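Hypothetical protein (Ralstonia eutropha, PDB 2OPK) is of unknown function but has a cupin fold and may be a mannose-6-phosphate isomerase. Local coordinates at residues A11-G16 with R35-G40; G46-S51 with H88-V93; G62-E67 with A94-G99. All blocks are in the same frame, centred on the assembly; numbering follows the deposited sequence. Where two conformers were deposited one is given.

Contact 1 (A11-G16 with R35-G40)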
loop_
_atom_site.group_PDB
_atom_site.type_symbol
_atom_site.label_atom_id
_atom_site.label_comp_id
_atom_site.label_asym_id
_atom_site.label_seq_id
_atom_site.Cartn_x
_atom_site.Cartn_y
_atom_site.Cartn_z
ATOM N N ALA B 11 12.274 -0.976 -7.129
ATOM C CA ALA B 11 13.415 -0.316 -7.761
ATOM C C ALA B 11 14.385 0.167 -6.697
ATOM O O ALA B 11 13.958 0.533 -5.628
ATOM C CB ALA B 11 12.905 0.920 -8.622
ATOM N N ASP B 12 15.683 0.149 -6.986
ATOM C CA ASP B 12 16.708 0.664 -6.071
ATOM C C ASP B 12 16.632 0.044 -4.678
ATOM O O ASP B 12 16.725 0.757 -3.679
ATOM C CB ASP B 12 16.618 2.201 -5.955
ATOM C CG ASP B 12 16.596 2.886 -7.320
ATOM O OD1 ASP B 12 17.425 2.495 -8.172
ATOM O OD2 ASP B 12 15.778 3.826 -7.536
ATOM N N VAL B 13 16.519 -1.282 -4.631
ATOM C CA VAL B 13 16.409 -2.037 -3.390
ATOM C C VAL B 13 17.776 -2.685 -3.081
ATOM O O VAL B 13 18.180 -3.620 -3.779
ATOM C CB VAL B 13 15.349 -3.155 -3.524
ATOM C CG1 VAL B 13 15.431 -4.139 -2.353
ATOM C CG2 VAL B 13 13.968 -2.570 -3.665
ATOM N N PRO B 14 18.481 -2.208 -2.027
ATOM C CA PRO B 14 19.764 -2.826 -1.659
ATOM C C PRO B 14 19.619 -4.235 -1.118
ATOM O O PRO B 14 18.904 -4.438 -0.140
ATOM C CB PRO B 14 20.297 -1.907 -0.557
ATOM C CG PRO B 14 19.520 -0.644 -0.656
ATOM C CD PRO B 14 18.162 -1.083 -1.133
ATOM N N VAL B 15 20.273 -5.191 -1.759
ATOM C CA VAL B 15 20.248 -6.600 -1.349
ATOM C C VAL B 15 21.389 -6.834 -0.362
ATOM O O VAL B 15 22.524 -6.496 -0.650
ATOM C CB VAL B 15 20.456 -7.525 -2.563
ATOM C CG1 VAL B 15 20.534 -8.952 -2.125
ATOM C CG2 VAL B 15 19.323 -7.340 -3.580
ATOM N N GLY B 16 21.101 -7.390 0.801
ATOM C CA GLY B 16 22.118 -7.589 1.818
ATOM C C GLY B 16 22.498 -6.413 2.710
ATOM O O GLY B 16 23.482 -6.519 3.446
ATOM N N ARG B 35 8.186 3.030 2.335
ATOM C CA ARG B 35 8.710 1.719 1.950
ATOM C C ARG B 35 9.742 1.287 3.027
ATOM O O ARG B 35 10.507 2.123 3.520
ATOM C CB ARG B 35 9.412 1.910 0.630
ATOM C CG ARG B 35 10.005 0.760 0.083
ATOM C CD ARG B 35 10.540 1.058 -1.286
ATOM N NE ARG B 35 11.862 1.681 -1.371
ATOM C CZ ARG B 35 12.686 1.449 -2.405
ATOM N NH1 ARG B 35 12.317 0.617 -3.362
ATOM N NH2 ARG B 35 13.866 2.012 -2.522
ATOM N N ILE B 36 9.715 0.012 3.404
ATOM C CA ILE B 36 10.681 -0.577 4.336
ATOM C C ILE B 36 11.356 -1.704 3.580
ATOM O O ILE B 36 10.682 -2.486 2.876
ATOM C CB ILE B 36 10.047 -1.190 5.590
ATOM C CG1 ILE B 36 9.068 -0.210 6.233
ATOM C CG2 ILE B 36 11.170 -1.668 6.599
ATOM C CD1 ILE B 36 8.184 -0.774 7.423
ATOM N N ILE B 37 12.686 -1.763 3.676
ATOM C CA ILE B 37 13.467 -2.803 3.026
ATOM C C ILE B 37 14.191 -3.608 4.101
ATOM O O ILE B 37 15.081 -3.078 4.816
ATOM C CB ILE B 37 14.510 -2.221 2.040
ATOM C CG1 ILE B 37 13.864 -1.210 1.072
ATOM C CG2 ILE B 37 15.219 -3.334 1.274
ATOM C CD1 ILE B 37 12.829 -1.796 0.147
ATOM N N SER B 38 13.795 -4.875 4.227
ATOM C CA SER B 38 14.419 -5.812 5.135
ATOM C C SER B 38 15.267 -6.747 4.326
ATOM O O SER B 38 15.004 -7.018 3.145
ATOM C CB SER B 38 13.374 -6.628 5.886
ATOM O OG SER B 38 12.465 -5.802 6.592
ATOM N N ASN B 39 16.301 -7.240 4.982
ATOM C CA ASN B 39 17.185 -8.258 4.415
ATOM C C ASN B 39 17.497 -9.252 5.521
ATOM O O ASN B 39 18.658 -9.410 5.914
ATOM C CB ASN B 39 18.482 -7.639 3.894
ATOM C CG ASN B 39 18.316 -7.029 2.534
ATOM O OD1 ASN B 39 18.290 -7.748 1.533
ATOM N ND2 ASN B 39 18.221 -5.687 2.483
ATOM N N GLY B 40 16.446 -9.877 6.056
ATOM C CA GLY B 40 16.616 -10.928 7.050
ATOM C C GLY B 40 16.667 -10.523 8.501
ATOM O O GLY B 40 16.789 -11.386 9.369
#
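Two polar side chains of 35-40, Arg35 and Asn39, grip the backbone of the loop 11-16 at its two ends. Arg35 NH1 reaches Ala11 O at 2.8 Å, with an N-H...O angle of 166°; the oxygen lies close to the guanidinium plane and the donor in the carbonyl plane, which is good geometry for both partners. NH2 adds only weak bonds to Ala11 O and Asp12 O. The arginine has further holds, because Gln23 OE1 accepts from NH2 and Leu9 O from NH1, so its head is pinned between the strand 21-28 and the start of the loop.

Asn39 uses both ends of its amide. Asn39 ND2 donates to Pro14 O at 3.0 Å, and Asn39 OD1 accepts from Gly16 N at 2.9 Å. The second bond is straight at the hydrogen (164°), yet its donor sits above the carbonyl plane of the amide and not on a lone pair. With CG beside the backbone N (chi1 -81°), the amide is set against the loop backbone so that one group bridges two peptides.

Apolar contact fills the middle, where Val13 CG1 meets Ile37 CG2 at 3.7 Å. Pro14 lies farther off, its CD 4.4 Å from Ile37 CG2, and Pro101 borders Val13 and Asn39. The other methyl of the valine, Val13 CG2, packs obliquely against the guanidinium, 3.6 Å from Arg35 NH1.

The result is an irregular loop tied through side chains to the second half of strand 31-38 and the residue that follows it, in the five-stranded antiparallel sheet of the cupin beta-barrel.

Contact 2 (G46-S51 with H88-V93); sequences GFWYDS and HCRHRV
Trp48 lies between two arginines, with Arg90 over one face of the indole and Arg92 over the other. The guanidinium of Arg90 stacks on it with planes 22° apart and centres 4.4 Å apart, an off-centre cation-pi contact over the five-membered ring. Its NH2 also forms a salt bridge to Glu69, which probably helps fix its orientation on the ring. From the other side Arg92 touches with a methylene: Arg92 CD stands 3.6 Å from the centroid of the Trp48 six-membered ring, a CH-pi contact. The bend in the Arg92 chain at chi3 (-83°) lifts the guanidinium off the indole and tilts it to 65° from the ring plane, leaving at most a long, weak cation-pi attraction, and Arg92 NH1 donates to a lone pair of Phe47 O at 2.9 Å. Pro44 O and Ser43 O take further bonds from the same guanidinium.

The backbones meet in a single antiparallel bridge, the hydrogen-bonded pair Tyr49 and His91, with Tyr49 N to His91 O at 2.7 Å and the return bond from His91 N to Tyr49 O longer at 3.3 Å. The loop 46-51 thereby adds briefly to the edge of strand 91-96 in the smaller sheet of the cupin fold. On the side of this bridge away from Trp48, Tyr49 CD2 sits over the face of the His91 imidazole, 3.7 Å from NE2. An unidentified ligand near the Tyr49 side chain probably comes from the crystallisation liquor, though it may mark a pocket.

Polar contacts close the far end. His88 ND1 donates to the syn side of Asp50 OD1 at 3.2 Å, and His88 N to Ser51 O. One water links Asp50 OD2 with His88 O; another accepts from Ser51 N and lies near Cys89 O.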
loop_
_atom_site.group_PDB
_atom_site.type_symbol
_atom_site.label_atom_id
_atom_site.label_comp_id
_atom_site.label_asym_id
_atom_site.label_seq_id
_atom_site.Cartn_x
_atom_site.Cartn_y
_atom_site.Cartn_z
ATOM N N GLY B 46 13.487 -8.537 23.343
ATOM C CA GLY B 46 12.906 -7.575 24.256
ATOM C C GLY B 46 12.171 -6.408 23.597
ATOM O O GLY B 46 11.366 -5.759 24.270
ATOM N N PHE B 47 12.419 -6.154 22.299
ATOM C CA PHE B 47 11.885 -4.971 21.616
ATOM C C PHE B 47 10.459 -5.135 21.130
ATOM O O PHE B 47 10.120 -6.106 20.446
ATOM C CB PHE B 47 12.763 -4.558 20.426
ATOM C CG PHE B 47 12.231 -3.339 19.673
ATOM C CD1 PHE B 47 12.528 -2.044 20.111
ATOM C CD2 PHE B 47 11.414 -3.492 18.557
ATOM C CE1 PHE B 47 12.026 -0.922 19.466
ATOM C CE2 PHE B 47 10.907 -2.365 17.893
ATOM C CZ PHE B 47 11.226 -1.075 18.347
ATOM N N TRP B 48 9.642 -4.144 21.454
ATOM C CA TRP B 48 8.294 -4.050 20.971
ATOM C C TRP B 48 8.068 -2.634 20.442
ATOM O O TRP B 48 8.537 -1.652 21.051
ATOM C CB TRP B 48 7.299 -4.341 22.087
ATOM C CG TRP B 48 7.294 -5.785 22.532
ATOM C CD1 TRP B 48 8.077 -6.343 23.507
ATOM C CD2 TRP B 48 6.479 -6.841 22.022
ATOM N NE1 TRP B 48 7.819 -7.677 23.610
ATOM C CE2 TRP B 48 6.830 -8.012 22.724
ATOM C CE3 TRP B 48 5.486 -6.916 21.049
ATOM C CZ2 TRP B 48 6.208 -9.251 22.489
ATOM C CZ3 TRP B 48 4.874 -8.153 20.810
ATOM C CH2 TRP B 48 5.228 -9.293 21.534
ATOM N N TYR B 49 7.390 -2.518 19.295
ATOM C CA TYR B 49 6.978 -1.215 18.824
ATOM C C TYR B 49 5.741 -0.845 19.656
ATOM O O TYR B 49 4.965 -1.715 20.068
ATOM C CB TYR B 49 6.594 -1.206 17.344
ATOM C CG TYR B 49 7.704 -1.419 16.353
ATOM C CD1 TYR B 49 8.639 -0.407 16.075
ATOM C CD2 TYR B 49 7.791 -2.602 15.647
ATOM C CE1 TYR B 49 9.651 -0.606 15.140
ATOM C CE2 TYR B 49 8.792 -2.812 14.703
ATOM C CZ TYR B 49 9.727 -1.824 14.450
ATOM O OH TYR B 49 10.719 -2.090 13.518
ATOM N N ASP B 50 5.566 0.456 19.868
ATOM C CA ASP B 50 4.397 1.008 20.557
ATOM C C ASP B 50 4.251 2.465 20.103
ATOM O O ASP B 50 5.087 3.298 20.437
ATOM C CB ASP B 50 4.623 0.920 22.063
ATOM C CG ASP B 50 3.450 1.425 22.861
ATOM O OD1 ASP B 50 2.513 1.985 22.283
ATOM O OD2 ASP B 50 3.479 1.269 24.083
ATOM N N SER B 51 3.229 2.770 19.317
ATOM C CA SER B 51 3.113 4.109 18.691
ATOM C C SER B 51 1.801 4.785 19.035
ATOM O O SER B 51 0.800 4.107 19.193
ATOM C CB SER B 51 3.247 3.981 17.156
ATOM O OG SER B 51 2.868 5.172 16.461
ATOM N N HIS B 88 -0.977 2.186 20.236
ATOM C CA HIS B 88 -0.666 1.566 21.513
ATOM C C HIS B 88 -0.728 0.049 21.581
ATOM O O HIS B 88 -0.404 -0.509 22.627
ATOM C CB HIS B 88 -1.367 2.276 22.669
ATOM C CG HIS B 88 -1.030 3.731 22.717
ATOM N ND1 HIS B 88 0.269 4.180 22.856
ATOM C CD2 HIS B 88 -1.798 4.832 22.552
ATOM C CE1 HIS B 88 0.277 5.497 22.805
ATOM N NE2 HIS B 88 -0.968 5.919 22.631
ATOM N N CYS B 89 -1.143 -0.622 20.496
ATOM C CA CYS B 89 -1.060 -2.087 20.410
ATOM C C CYS B 89 0.363 -2.365 20.048
ATOM O O CYS B 89 0.858 -1.802 19.095
ATOM C CB CYS B 89 -1.942 -2.684 19.319
ATOM S SG CYS B 89 -1.539 -4.439 18.962
ATOM N N ARG B 90 1.024 -3.220 20.818
ATOM C CA ARG B 90 2.438 -3.469 20.645
ATOM C C ARG B 90 2.673 -4.629 19.707
ATOM O O ARG B 90 1.885 -5.577 19.678
ATOM C CB ARG B 90 3.128 -3.699 21.999
ATOM C CG ARG B 90 2.917 -2.544 23.010
ATOM C CD ARG B 90 4.091 -2.397 23.986
ATOM N NE ARG B 90 4.410 -3.606 24.766
ATOM C CZ ARG B 90 5.549 -3.796 25.454
ATOM N NH1 ARG B 90 6.515 -2.881 25.458
ATOM N NH2 ARG B 90 5.757 -4.931 26.126
ATOM N N HIS B 91 3.743 -4.525 18.916
ATOM C CA HIS B 91 4.056 -5.566 17.965
ATOM C C HIS B 91 5.570 -5.624 17.691
ATOM O O HIS B 91 6.341 -4.732 18.052
ATOM C CB HIS B 91 3.190 -5.411 16.687
ATOM C CG HIS B 91 3.696 -4.383 15.711
ATOM N ND1 HIS B 91 3.580 -3.023 15.917
ATOM C CD2 HIS B 91 4.294 -4.526 14.508
ATOM C CE1 HIS B 91 4.111 -2.379 14.898
ATOM N NE2 HIS B 91 4.559 -3.267 14.030
ATOM N N ARG B 92 5.992 -6.732 17.122
ATOM C CA ARG B 92 7.378 -6.933 16.790
ATOM C C ARG B 92 7.475 -7.774 15.536
ATOM O O ARG B 92 6.531 -8.469 15.196
ATOM C CB ARG B 92 8.127 -7.614 17.948
ATOM C CG ARG B 92 7.541 -8.962 18.409
ATOM C CD ARG B 92 8.358 -9.551 19.569
ATOM N NE ARG B 92 9.536 -10.286 19.096
ATOM C CZ ARG B 92 10.781 -9.813 19.013
ATOM N NH1 ARG B 92 11.116 -8.603 19.451
ATOM N NH2 ARG B 92 11.722 -10.615 18.522
ATOM N N VAL B 93 8.627 -7.677 14.861
ATOM C CA VAL B 93 8.930 -8.482 13.706
ATOM C C VAL B 93 9.660 -9.722 14.213
ATOM O O VAL B 93 10.765 -9.628 14.746
ATOM C CB VAL B 93 9.773 -7.688 12.677
ATOM C CG1 VAL B 93 10.136 -8.569 11.507
ATOM C CG2 VAL B 93 8.980 -6.483 12.211
HETATM O O HOH W 1 0.768 0.419 25.212
HETATM O O HOH W 2 1.335 0.907 18.267
#

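Contact 3 (G62-E67 with A94-G99); sequences GSAGIE and AWTDGG
Trp95 lays its indole flat across the backbone of Ala64 and Gly65. From CB, the torsion chi1 of 73° places CG between the backbone N and the carbonyl carbon, which folds the ring back over the neighbouring strand. Trp95 CG and CD1 each come to 4.0 Å from Gly65 N, and Trp95 CE2 is closer, at 3.4 Å; CD2 lies over Gly65 N and CA. Farther out, CE3, CZ3 and CH2 pass over Gly65 CA, which stands 3.4 Å from the centroid of the Trp95 six-membered ring and only 5° off its normal, a CH-pi contact. CZ2 meets Ala64 O. NE1 lies over the Ala64 carbonyl carbon and, at the ring edge, donates to a water, which in turn donates to Ser63 OG.

Beneath the ring the strands 64-67 and 94-96 run antiparallel. Gly65 N donates to Trp95 O at 3.0 Å, whereas Gly65 O receives Ala94 N at 2.9 Å and, weakly, Trp95 N: two residues facing one, a classic beta bulge. Past Thr96, whose OG1 is bonded to Gln41 O, the pairing ends in polar contacts. Asp97 N donates to Ser63 O, and Ser63 OG to Asp97 OD2 at 2.7 Å, while OD1 accepts from Gly99 N in an Asx turn.

The absence of a side chain at Gly65 lets the indole settle directly on the peptide, and Asp97 holds Ser63 OG with OD2 and closes its own turn with OD1.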
loop_
_atom_site.group_PDB
_atom_site.type_symbol
_atom_site.label_atom_id
_atom_site.label_comp_id
_atom_site.label_asym_id
_atom_site.label_seq_id
_atom_site.Cartn_x
_atom_site.Cartn_y
_atom_site.Cartn_z
ATOM N N GLY B 62 9.107 -10.669 -0.781
ATOM C CA GLY B 62 9.728 -11.406 0.327
ATOM C C GLY B 62 8.693 -12.023 1.258
ATOM O O GLY B 62 7.669 -12.512 0.809
ATOM N N SER B 63 9.006 -12.094 2.539
ATOM C CA SER B 63 8.142 -12.762 3.515
ATOM C C SER B 63 8.562 -12.382 4.923
ATOM O O SER B 63 9.694 -11.936 5.143
ATOM C CB SER B 63 8.165 -14.301 3.380
ATOM O OG SER B 63 9.446 -14.845 3.647
ATOM N N ALA B 64 7.660 -12.599 5.871
ATOM C CA ALA B 64 7.903 -12.221 7.252
ATOM C C ALA B 64 6.966 -12.916 8.233
ATOM O O ALA B 64 6.039 -13.635 7.861
ATOM C CB ALA B 64 7.737 -10.649 7.394
ATOM N N GLY B 65 7.248 -12.677 9.499
ATOM C CA GLY B 65 6.376 -13.009 10.594
ATOM C C GLY B 65 6.338 -11.796 11.502
ATOM O O GLY B 65 7.356 -11.146 11.690
ATOM N N ILE B 66 5.146 -11.471 11.995
ATOM C CA ILE B 66 4.917 -10.405 12.936
ATOM C C ILE B 66 4.092 -10.927 14.091
ATOM O O ILE B 66 3.105 -11.609 13.874
ATOM C CB ILE B 66 4.139 -9.238 12.313
ATOM C CG1 ILE B 66 5.032 -8.484 11.334
ATOM C CG2 ILE B 66 3.631 -8.259 13.405
ATOM C CD1 ILE B 66 4.510 -7.132 10.901
ATOM N N GLU B 67 4.474 -10.551 15.298
ATOM C CA GLU B 67 3.724 -10.858 16.502
ATOM C C GLU B 67 3.094 -9.612 17.142
ATOM O O GLU B 67 3.795 -8.632 17.441
ATOM C CB GLU B 67 4.650 -11.481 17.544
ATOM C CG GLU B 67 3.889 -12.062 18.722
ATOM C CD GLU B 67 4.797 -12.754 19.728
ATOM O OE1 GLU B 67 5.945 -13.128 19.384
ATOM O OE2 GLU B 67 4.344 -12.905 20.880
ATOM N N ALA B 94 9.003 -10.881 14.088
ATOM C CA ALA B 94 9.577 -12.138 14.532
ATOM C C ALA B 94 10.685 -12.618 13.555
ATOM O O ALA B 94 11.696 -13.167 13.981
ATOM C CB ALA B 94 8.488 -13.164 14.677
ATOM N N TRP B 95 10.499 -12.393 12.250
ATOM C CA TRP B 95 11.527 -12.732 11.254
ATOM C C TRP B 95 11.200 -12.067 9.926
ATOM O O TRP B 95 10.066 -11.662 9.705
ATOM C CB TRP B 95 11.647 -14.261 11.016
ATOM C CG TRP B 95 10.489 -14.862 10.225
ATOM C CD1 TRP B 95 10.401 -14.979 8.868
ATOM C CD2 TRP B 95 9.257 -15.395 10.752
ATOM N NE1 TRP B 95 9.189 -15.532 8.504
ATOM C CE2 TRP B 95 8.467 -15.801 9.637
ATOM C CE3 TRP B 95 8.745 -15.577 12.048
ATOM C CZ2 TRP B 95 7.214 -16.368 9.786
ATOM C CZ3 TRP B 95 7.496 -16.142 12.191
ATOM C CH2 TRP B 95 6.744 -16.534 11.072
ATOM N N THR B 96 12.203 -11.992 9.049
ATOM C CA THR B 96 12.025 -11.613 7.649
ATOM C C THR B 96 12.746 -12.645 6.793
ATOM O O THR B 96 13.616 -13.336 7.274
ATOM C CB THR B 96 12.492 -10.155 7.301
ATOM O OG1 THR B 96 13.887 -9.951 7.602
ATOM C CG2 THR B 96 11.670 -9.147 8.063
ATOM N N ASP B 97 12.366 -12.715 5.515
ATOM C CA ASP B 97 12.918 -13.657 4.557
ATOM C C ASP B 97 14.446 -13.665 4.589
ATOM O O ASP B 97 15.105 -12.596 4.508
ATOM C CB ASP B 97 12.415 -13.313 3.145
ATOM C CG ASP B 97 12.500 -14.470 2.187
ATOM O OD1 ASP B 97 13.626 -14.902 1.847
ATOM O OD2 ASP B 97 11.422 -14.923 1.742
ATOM N N GLY B 98 15.003 -14.870 4.723
ATOM C CA GLY B 98 16.466 -15.066 4.752
ATOM C C GLY B 98 17.160 -15.221 3.398
ATOM O O GLY B 98 18.386 -15.312 3.336
ATOM N N GLY B 99 16.384 -15.250 2.324
ATOM C CA GLY B 99 16.899 -15.491 1.002
ATOM C C GLY B 99 16.797 -14.350 0.042
ATOM O O GLY B 99 17.458 -14.371 -0.984
HETATM O O HOH W 3 9.167 -16.422 5.677
#

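Overall arrangement
Contacts 2 and 3 share strand 91-96 and belong to the same three-stranded sheet, meeting where Arg92 N probably bonds to Glu67 O. Contact 1 is tied instead to strand 31-38 of the larger sheet; it touches contact 3 through Gly40 and Thr96, but not contact 2, whose centre is about 22 Å from its own. Contact 3, partly buried, is true strand pairing, with backbone bonds, a packed indole and a serine-carboxylate bond at its end. Contact 2 lies at the surface and relies on charged and aromatic side chains, waters and a single bridge. Contact 1, also partly buried, has no strand pairing: side chains hold the loop's peptide groups.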